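Long-range contacts in putative cytochrome P450 154A1 (Streptomyces coelicolor, PDB 1ODO), which is a putative bacterial cytochrome P450, a haem protein of the mainly helical P450 fold whose biological role is unassigned: residues A64-F69 / L292-A297; V58-R63 / N86-Y91. All blocks are in the same frame, centred on the assembly; numbering follows the deposited sequence.

Contact 1 (A64-F69 / L292-A297); sequences AHWPAF and LPLRYA. With HEM (protoporphyrin IX containing Fe), chain B.
Trp66 lays the start of its indole over the phenol ring of Tyr296, in an offset stack so far slid that the rings barely overlap. The five-membered ring and the Tyr296 ring have centroids 4.6 Å apart and planes 18° from parallel. Tyr296 CE2 comes within 3.4 Å of both Trp66 CE3 and Trp66 CD2, beneath the rim of the indole and not its centre. The slide brings Trp66 CB over the phenol face instead, a CH-pi contact 3.8 Å from the Tyr296 ring centroid. With CG anti to the backbone N (chi1 -170°), Trp66 carries the far end of its six-membered ring, around CH2, to Leu294. The CD2 methyl of Leu294 makes a CH-pi contact over the same indole face as Tyr296, 3.9 Å from Trp66 CH2, while Ala68 CB lies against the opposite face. No direct hydrogen bond joins the segments; a water links them by donating to His65 O at 2.7 Å and to Ala297 O at 2.8 Å. Arg295, between the two residues that meet the indole, gives NH1 to haem O1D at 2.8 Å and NH2 to O2D, a two-bond grip on one propionate. The strand belongs to the beta-sheet part of the P450 fold, and an arginine on it holding a haem propionate is a familiar P450 feature. Strand 292-297 lies in the mixed sheet between strands 314-317 and 58-59, with Val82 of helix 80-83 against Leu294 and Tyr296 and Pro314 against Trp66.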
loop_
_atom_site.group_PDB
_atom_site.type_symbol
_atom_site.label_atom_id
_atom_site.label_comp_id
_atom_site.label_asym_id
_atom_site.label_seq_id
_atom_site.Cartn_x
_atom_site.Cartn_y
_atom_site.Cartn_z
ATOM N N ALA A 64 -15.206 -7.860 16.825
ATOM C CA ALA A 64 -16.650 -7.773 16.950
ATOM C C ALA A 64 -17.469 -8.543 15.919
ATOM O O ALA A 64 -18.541 -9.064 16.243
ATOM C CB ALA A 64 -17.073 -6.303 16.928
ATOM N N HIS A 65 -16.966 -8.646 14.691
ATOM C CA HIS A 65 -17.715 -9.344 13.655
ATOM C C HIS A 65 -17.191 -10.627 13.005
ATOM O O HIS A 65 -17.804 -11.125 12.059
ATOM C CB HIS A 65 -18.060 -8.323 12.566
ATOM C CG HIS A 65 -18.735 -7.093 13.093
ATOM N ND1 HIS A 65 -19.949 -7.129 13.746
ATOM C CD2 HIS A 65 -18.358 -5.793 13.077
ATOM C CE1 HIS A 65 -20.291 -5.905 14.108
ATOM N NE2 HIS A 65 -19.342 -5.075 13.713
ATOM N N TRP A 66 -16.076 -11.168 13.488
ATOM C CA TRP A 66 -15.538 -12.400 12.906
ATOM C C TRP A 66 -15.468 -13.465 14.004
ATOM O O TRP A 66 -14.538 -13.484 14.807
ATOM C CB TRP A 66 -14.146 -12.162 12.311
ATOM C CG TRP A 66 -13.629 -13.323 11.494
ATOM C CD1 TRP A 66 -14.373 -14.324 10.926
ATOM C CD2 TRP A 66 -12.275 -13.548 11.077
ATOM N NE1 TRP A 66 -13.568 -15.150 10.181
ATOM C CE2 TRP A 66 -12.276 -14.696 10.254
ATOM C CE3 TRP A 66 -11.063 -12.885 11.315
ATOM C CZ2 TRP A 66 -11.110 -15.198 9.666
ATOM C CZ3 TRP A 66 -9.902 -13.384 10.730
ATOM C CH2 TRP A 66 -9.935 -14.532 9.913
ATOM N N PRO A 67 -16.465 -14.362 14.051
ATOM C CA PRO A 67 -16.532 -15.433 15.052
ATOM C C PRO A 67 -15.281 -16.301 15.150
ATOM O O PRO A 67 -14.928 -16.772 16.235
ATOM C CB PRO A 67 -17.758 -16.232 14.616
ATOM C CG PRO A 67 -18.646 -15.171 14.034
ATOM C CD PRO A 67 -17.668 -14.373 13.196
ATOM N N ALA A 68 -14.604 -16.500 14.024
ATOM C CA ALA A 68 -13.396 -17.320 13.998
ATOM C C ALA A 68 -12.128 -16.600 14.450
ATOM O O ALA A 68 -11.079 -17.230 14.589
ATOM C CB ALA A 68 -13.189 -17.885 12.595
ATOM N N PHE A 69 -12.220 -15.297 14.694
ATOM C CA PHE A 69 -11.054 -14.524 15.121
ATOM C C PHE A 69 -10.235 -15.183 16.226
ATOM O O PHE A 69 -9.024 -15.374 16.082
ATOM C CB PHE A 69 -11.469 -13.131 15.588
ATOM C CG PHE A 69 -10.316 -12.285 16.047
ATOM C CD1 PHE A 69 -9.403 -11.775 15.130
ATOM C CD2 PHE A 69 -10.118 -12.032 17.400
ATOM C CE1 PHE A 69 -8.305 -11.025 15.552
ATOM C CE2 PHE A 69 -9.019 -11.280 17.837
ATOM C CZ PHE A 69 -8.113 -10.777 16.909
ATOM N N LEU A 292 -6.680 -6.876 -0.051
ATOM C CA LEU A 292 -6.716 -6.259 1.270
ATOM C C LEU A 292 -7.420 -7.073 2.351
ATOM O O LEU A 292 -8.641 -7.162 2.378
ATOM C CB LEU A 292 -7.376 -4.872 1.164
ATOM C CG LEU A 292 -7.166 -3.812 2.261
ATOM C CD1 LEU A 292 -7.835 -4.232 3.567
ATOM C CD2 LEU A 292 -5.673 -3.595 2.462
ATOM N N PRO A 293 -6.649 -7.698 3.248
ATOM C CA PRO A 293 -7.258 -8.483 4.328
ATOM C C PRO A 293 -7.567 -7.498 5.465
ATOM O O PRO A 293 -6.725 -6.671 5.800
ATOM C CB PRO A 293 -6.155 -9.467 4.696
ATOM C CG PRO A 293 -4.918 -8.671 4.473
ATOM C CD PRO A 293 -5.191 -7.919 3.187
ATOM N N LEU A 294 -8.765 -7.544 6.041
ATOM C CA LEU A 294 -9.823 -8.470 5.673
ATOM C C LEU A 294 -11.112 -7.820 6.186
ATOM O O LEU A 294 -11.066 -6.951 7.059
ATOM C CB LEU A 294 -9.594 -9.813 6.375
ATOM C CG LEU A 294 -10.340 -11.060 5.897
ATOM C CD1 LEU A 294 -9.976 -11.352 4.445
ATOM C CD2 LEU A 294 -9.963 -12.249 6.792
ATOM N N ARG A 295 -12.253 -8.218 5.633
ATOM C CA ARG A 295 -13.533 -7.664 6.057
ATOM C C ARG A 295 -14.468 -8.817 6.390
ATOM O O ARG A 295 -14.205 -9.954 6.005
ATOM C CB ARG A 295 -14.130 -6.779 4.963
ATOM C CG ARG A 295 -13.533 -5.374 4.939
ATOM C CD ARG A 295 -14.148 -4.531 3.829
ATOM N NE ARG A 295 -13.830 -3.111 3.963
ATOM C CZ ARG A 295 -12.662 -2.557 3.647
ATOM N NH1 ARG A 295 -11.667 -3.294 3.168
ATOM N NH2 ARG A 295 -12.494 -1.251 3.803
ATOM N N TYR A 296 -15.550 -8.528 7.103
ATOM C CA TYR A 296 -16.502 -9.567 7.482
ATOM C C TYR A 296 -17.944 -9.118 7.310
ATOM O O TYR A 296 -18.259 -7.940 7.446
ATOM C CB TYR A 296 -16.257 -9.976 8.940
ATOM C CG TYR A 296 -14.793 -9.914 9.294
ATOM C CD1 TYR A 296 -14.241 -8.760 9.853
ATOM C CD2 TYR A 296 -13.932 -10.950 8.935
ATOM C CE1 TYR A 296 -12.861 -8.635 10.033
ATOM C CE2 TYR A 296 -12.558 -10.837 9.107
ATOM C CZ TYR A 296 -12.027 -9.680 9.650
ATOM O OH TYR A 296 -10.661 -9.554 9.765
ATOM N N ALA A 297 -18.817 -10.070 7.008
ATOM C CA ALA A 297 -20.226 -9.764 6.824
ATOM C C ALA A 297 -20.892 -9.679 8.193
ATOM O O ALA A 297 -20.852 -10.631 8.973
ATOM C CB ALA A 297 -20.890 -10.845 5.980
HETATM C CHA HEM B . -5.391 2.298 4.058
HETATM C CHB HEM B . -1.945 5.431 5.280
HETATM C CHC HEM B . 0.119 4.861 0.952
HETATM C CHD HEM B . -3.315 1.720 -0.241
HETATM C C1A HEM B . -4.660 3.209 4.781
HETATM C C2A HEM B . -4.949 3.664 6.137
HETATM C C3A HEM B . -3.987 4.532 6.480
HETATM C C4A HEM B . -3.072 4.655 5.354
HETATM C CMA HEM B . -3.830 5.287 7.813
HETATM C CAA HEM B . -6.156 3.193 6.976
HETATM C CBA HEM B . -7.415 4.008 6.628
HETATM C CGA HEM B . -8.682 3.619 7.389
HETATM O O1A HEM B . -8.819 2.371 7.644
HETATM O O2A HEM B . -9.476 4.507 7.694
HETATM C C1B HEM B . -1.080 5.548 4.224
HETATM C C2B HEM B . 0.104 6.388 4.224
HETATM C C3B HEM B . 0.692 6.233 3.003
HETATM C C4B HEM B . -0.116 5.303 2.247
HETATM C CMB HEM B . 0.560 7.265 5.408
HETATM C CAB HEM B . 1.978 6.885 2.458
HETATM C CBB HEM B . 1.893 8.410 2.285
HETATM C C1C HEM B . -0.654 3.952 0.243
HETATM C C2C HEM B . -0.352 3.506 -1.126
HETATM C C3C HEM B . -1.314 2.618 -1.463
HETATM C C4C HEM B . -2.205 2.517 -0.325
HETATM C CMC HEM B . 0.875 4.015 -1.946
HETATM C CAC HEM B . -1.533 1.798 -2.762
HETATM C CBC HEM B . -1.422 2.556 -4.090
HETATM C C1D HEM B . -4.179 1.588 0.810
HETATM C C2D HEM B . -5.330 0.716 0.851
HETATM C C3D HEM B . -5.912 0.868 2.063
HETATM C C4D HEM B . -5.131 1.852 2.778
HETATM C CMD HEM B . -5.762 -0.216 -0.300
HETATM C CAD HEM B . -7.146 0.110 2.576
HETATM C CBD HEM B . -8.506 0.443 1.951
HETATM C CGD HEM B . -9.518 -0.486 2.587
HETATM O O1D HEM B . -10.005 -1.393 1.902
HETATM O O2D HEM B . -9.762 -0.296 3.801
HETATM N NA HEM B . -3.521 3.834 4.331
HETATM N NB HEM B . -1.190 4.887 3.005
HETATM N NC HEM B . -1.791 3.338 0.704
HETATM N ND HEM B . -4.059 2.284 2.009
HETATM FE FE HEM B . -2.659 3.585 2.503
HETATM O O HOH W 1 -20.475 -10.983 11.767
#

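Contact 2 (V58-R63 / N86-Y91); sequences VSKDAR and NMFTAY. With HEM (protoporphyrin IX containing Fe), chain B; PIM (4-phenyl-1H-imidazole), chain C.
Lys60 sets its ammonium squarely over the ring of Phe88, with NZ 3.1 Å from the ring centroid and only 8° off the normal, a close cation-pi contact. The same NZ donates to Phe88 O at 2.8 Å, in the carbonyl plane and on a lone pair. One residue thus holds the amine twice, and the bend of the lysine chain at chi3 (70°) helps turn its end to both sites. The opposite face of the Phe88 ring bears on the phenyl group of 4-phenyl-1H-imidazole, Phe88 CE1 lying 3.6 Å from PIM C11, so the ring is sandwiched between cation and ligand. The backbones also pack closely beside it: two CA-H...O contacts run in opposite senses, Thr89 CA to Lys60 O at 3.4 Å and Asp61 CA to Thr89 O at 3.2 Å. Toward Tyr91, Ser59 CB still packs closely, 3.4 Å from Tyr91 CD1, but direct polar bonding gives way to water bridges. One water accepts from Lys60 N and donates to Ala90 O; another donates to Asp61 OD2 and accepts from Tyr91 N, where Asp61 and Tyr91 are partly exposed. Asp61 OD1 meanwhile caps helix 62-65 at Ala64 N, and Tyr91 OH is hydrogen-bonded to Ser56 O. Lys60 NZ lies 3.9 Å from haem O2D, too long for a hydrogen bond; that oxygen is held by Arg295, though the propionate would probably still help stabilise the buried positive charge. Gripped by both the pi face and the carbonyl of Phe88, the amine probably helps fix the plane of that ring against the ligand phenyl.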
loop_
_atom_site.group_PDB
_atom_site.type_symbol
_atom_site.label_atom_id
_atom_site.label_comp_id
_atom_site.label_asym_id
_atom_site.label_seq_id
_atom_site.Cartn_x
_atom_site.Cartn_y
_atom_site.Cartn_z
ATOM N N VAL A 58 -20.954 -4.544 6.366
ATOM C CA VAL A 58 -19.608 -5.065 6.152
ATOM C C VAL A 58 -18.707 -4.361 7.159
ATOM O O VAL A 58 -18.832 -3.152 7.373
ATOM C CB VAL A 58 -19.136 -4.795 4.714
ATOM C CG1 VAL A 58 -17.689 -5.216 4.548
ATOM C CG2 VAL A 58 -20.027 -5.565 3.736
ATOM N N SER A 59 -17.799 -5.115 7.772
ATOM C CA SER A 59 -16.892 -4.553 8.771
ATOM C C SER A 59 -15.448 -5.043 8.726
ATOM O O SER A 59 -15.160 -6.121 8.204
ATOM C CB SER A 59 -17.464 -4.855 10.160
ATOM O OG SER A 59 -16.513 -4.648 11.191
ATOM N N LYS A 60 -14.552 -4.236 9.293
ATOM C CA LYS A 60 -13.131 -4.560 9.353
ATOM C C LYS A 60 -12.787 -4.922 10.799
ATOM O O LYS A 60 -11.633 -5.214 11.114
ATOM C CB LYS A 60 -12.266 -3.364 8.933
ATOM C CG LYS A 60 -12.420 -2.926 7.480
ATOM C CD LYS A 60 -11.166 -2.200 6.999
ATOM C CE LYS A 60 -9.995 -3.176 6.866
ATOM N NZ LYS A 60 -8.674 -2.500 6.774
ATOM N N ASP A 61 -13.790 -4.884 11.678
ATOM C CA ASP A 61 -13.590 -5.202 13.094
ATOM C C ASP A 61 -13.780 -6.697 13.341
ATOM O O ASP A 61 -14.897 -7.157 13.590
ATOM C CB ASP A 61 -14.583 -4.402 13.950
ATOM C CG ASP A 61 -14.290 -4.501 15.442
ATOM O OD1 ASP A 61 -13.632 -5.472 15.870
ATOM O OD2 ASP A 61 -14.737 -3.610 16.192
ATOM N N ALA A 62 -12.679 -7.444 13.273
ATOM C CA ALA A 62 -12.699 -8.892 13.479
ATOM C C ALA A 62 -13.158 -9.278 14.879
ATOM O O ALA A 62 -13.935 -10.213 15.059
ATOM C CB ALA A 62 -11.309 -9.470 13.216
ATOM N N ARG A 63 -12.662 -8.554 15.872
ATOM C CA ARG A 63 -13.014 -8.813 17.258
ATOM C C ARG A 63 -14.529 -8.815 17.448
ATOM O O ARG A 63 -15.080 -9.681 18.125
ATOM C CB ARG A 63 -12.369 -7.745 18.141
ATOM C CG ARG A 63 -12.391 -8.035 19.622
ATOM C CD ARG A 63 -11.386 -7.151 20.364
ATOM N NE ARG A 63 -9.999 -7.443 19.997
ATOM C CZ ARG A 63 -9.371 -6.940 18.938
ATOM N NH1 ARG A 63 -9.997 -6.106 18.122
ATOM N NH2 ARG A 63 -8.108 -7.274 18.696
ATOM N N ASN A 86 -6.547 -0.336 15.690
ATOM C CA ASN A 86 -6.393 1.004 15.142
ATOM C C ASN A 86 -7.527 1.244 14.148
ATOM O O ASN A 86 -8.453 0.441 14.060
ATOM C CB ASN A 86 -5.019 1.172 14.466
ATOM C CG ASN A 86 -4.748 0.112 13.420
ATOM O OD1 ASN A 86 -5.669 -0.357 12.748
ATOM N ND2 ASN A 86 -3.478 -0.264 13.264
ATOM N N MET A 87 -7.467 2.338 13.403
ATOM C CA MET A 87 -8.526 2.629 12.440
ATOM C C MET A 87 -8.679 1.548 11.372
ATOM O O MET A 87 -9.773 1.345 10.844
ATOM C CB MET A 87 -8.274 3.979 11.765
ATOM C CG MET A 87 -7.139 3.971 10.751
ATOM S SD MET A 87 -6.874 5.597 10.011
ATOM C CE MET A 87 -5.707 6.306 11.193
ATOM N N PHE A 88 -7.583 0.856 11.066
ATOM C CA PHE A 88 -7.569 -0.207 10.058
ATOM C C PHE A 88 -8.475 -1.390 10.414
ATOM O O PHE A 88 -8.868 -2.165 9.540
ATOM C CB PHE A 88 -6.126 -0.701 9.860
ATOM C CG PHE A 88 -5.917 -1.532 8.618
ATOM C CD1 PHE A 88 -5.871 -0.934 7.362
ATOM C CD2 PHE A 88 -5.743 -2.911 8.709
ATOM C CE1 PHE A 88 -5.650 -1.698 6.214
ATOM C CE2 PHE A 88 -5.523 -3.685 7.569
ATOM C CZ PHE A 88 -5.475 -3.077 6.320
ATOM N N THR A 89 -8.800 -1.536 11.694
ATOM C CA THR A 89 -9.657 -2.634 12.143
ATOM C C THR A 89 -10.844 -2.125 12.948
ATOM O O THR A 89 -11.444 -2.869 13.727
ATOM C CB THR A 89 -8.876 -3.619 13.028
ATOM O OG1 THR A 89 -8.305 -2.910 14.137
ATOM C CG2 THR A 89 -7.765 -4.290 12.226
ATOM N N ALA A 90 -11.184 -0.856 12.755
ATOM C CA ALA A 90 -12.299 -0.251 13.469
ATOM C C ALA A 90 -13.562 -0.180 12.609
ATOM O O ALA A 90 -13.489 -0.141 11.381
ATOM C CB ALA A 90 -11.906 1.140 13.943
ATOM N N TYR A 91 -14.713 -0.157 13.273
ATOM C CA TYR A 91 -16.010 -0.094 12.609
ATOM C C TYR A 91 -16.867 1.072 13.117
ATOM O O TYR A 91 -16.833 1.410 14.300
ATOM C CB TYR A 91 -16.765 -1.407 12.857
ATOM C CG TYR A 91 -18.189 -1.419 12.359
ATOM C CD1 TYR A 91 -18.485 -1.760 11.038
ATOM C CD2 TYR A 91 -19.245 -1.067 13.202
ATOM C CE1 TYR A 91 -19.798 -1.751 10.565
ATOM C CE2 TYR A 91 -20.563 -1.052 12.740
ATOM C CZ TYR A 91 -20.830 -1.395 11.421
ATOM O OH TYR A 91 -22.127 -1.376 10.953
HETATM C CHA HEM B . -5.391 2.298 4.058
HETATM C CHB HEM B . -1.945 5.431 5.280
HETATM C CHC HEM B . 0.119 4.861 0.952
HETATM C CHD HEM B . -3.315 1.720 -0.241
HETATM C C1A HEM B . -4.660 3.209 4.781
HETATM C C2A HEM B . -4.949 3.664 6.137
HETATM C C3A HEM B . -3.987 4.532 6.480
HETATM C C4A HEM B . -3.072 4.655 5.354
HETATM C CMA HEM B . -3.830 5.287 7.813
HETATM C CAA HEM B . -6.156 3.193 6.976
HETATM C CBA HEM B . -7.415 4.008 6.628
HETATM C CGA HEM B . -8.682 3.619 7.389
HETATM O O1A HEM B . -8.819 2.371 7.644
HETATM O O2A HEM B . -9.476 4.507 7.694
HETATM C C1B HEM B . -1.080 5.548 4.224
HETATM C C2B HEM B . 0.104 6.388 4.224
HETATM C C3B HEM B . 0.692 6.233 3.003
HETATM C C4B HEM B . -0.116 5.303 2.247
HETATM C CMB HEM B . 0.560 7.265 5.408
HETATM C CAB HEM B . 1.978 6.885 2.458
HETATM C CBB HEM B . 1.893 8.410 2.285
HETATM C C1C HEM B . -0.654 3.952 0.243
HETATM C C2C HEM B . -0.352 3.506 -1.126
HETATM C C3C HEM B . -1.314 2.618 -1.463
HETATM C C4C HEM B . -2.205 2.517 -0.325
HETATM C CMC HEM B . 0.875 4.015 -1.946
HETATM C CAC HEM B . -1.533 1.798 -2.762
HETATM C CBC HEM B . -1.422 2.556 -4.090
HETATM C C1D HEM B . -4.179 1.588 0.810
HETATM C C2D HEM B . -5.330 0.716 0.851
HETATM C C3D HEM B . -5.912 0.868 2.063
HETATM C C4D HEM B . -5.131 1.852 2.778
HETATM C CMD HEM B . -5.762 -0.216 -0.300
HETATM C CAD HEM B . -7.146 0.110 2.576
HETATM C CBD HEM B . -8.506 0.443 1.951
HETATM C CGD HEM B . -9.518 -0.486 2.587
HETATM O O1D HEM B . -10.005 -1.393 1.902
HETATM O O2D HEM B . -9.762 -0.296 3.801
HETATM N NA HEM B . -3.521 3.834 4.331
HETATM N NB HEM B . -1.190 4.887 3.005
HETATM N NC HEM B . -1.791 3.338 0.704
HETATM N ND HEM B . -4.059 2.284 2.009
HETATM FE FE HEM B . -2.659 3.585 2.503
HETATM N N1 PIM C . 0.100 0.416 3.771
HETATM C C2 PIM C . -0.282 1.468 2.954
HETATM N N3 PIM C . -1.381 1.883 3.341
HETATM C C4 PIM C . -1.799 1.186 4.383
HETATM C C5 PIM C . -0.884 0.257 4.674
HETATM C C6 PIM C . -0.852 -0.789 5.756
HETATM C C7 PIM C . 0.423 -1.228 6.241
HETATM C C8 PIM C . 0.460 -2.233 7.280
HETATM C C9 PIM C . -0.764 -2.743 7.780
HETATM C C10 PIM C . -2.022 -2.300 7.293
HETATM C C11 PIM C . -2.024 -1.308 6.267
HETATM O O HOH W 2 -15.187 -1.392 9.573
HETATM O O HOH W 3 -14.542 -0.836 16.064
#

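The centres of contacts 1 and 2 are 8 Å apart, on the same side of the chain's centre. Along the sequence their segments alternate: 58-63, 64-69, 86-91, then 292-297 more than 200 residues later. The first two are continuous and share helix 62-65. Strands 58-59 and 292-297 are neighbours in the mixed sheet, with 58-59 at its edge, and Tyr296 N lies 2.7 Å from Ser59 O, a probable hydrogen bond across that pairing. Both contacts also reach the haem. Together they join the sheet and the short helix to the propionate side of the cofactor, while 86-91 alone among these segments touches the bound 4-phenyl-1H-imidazole.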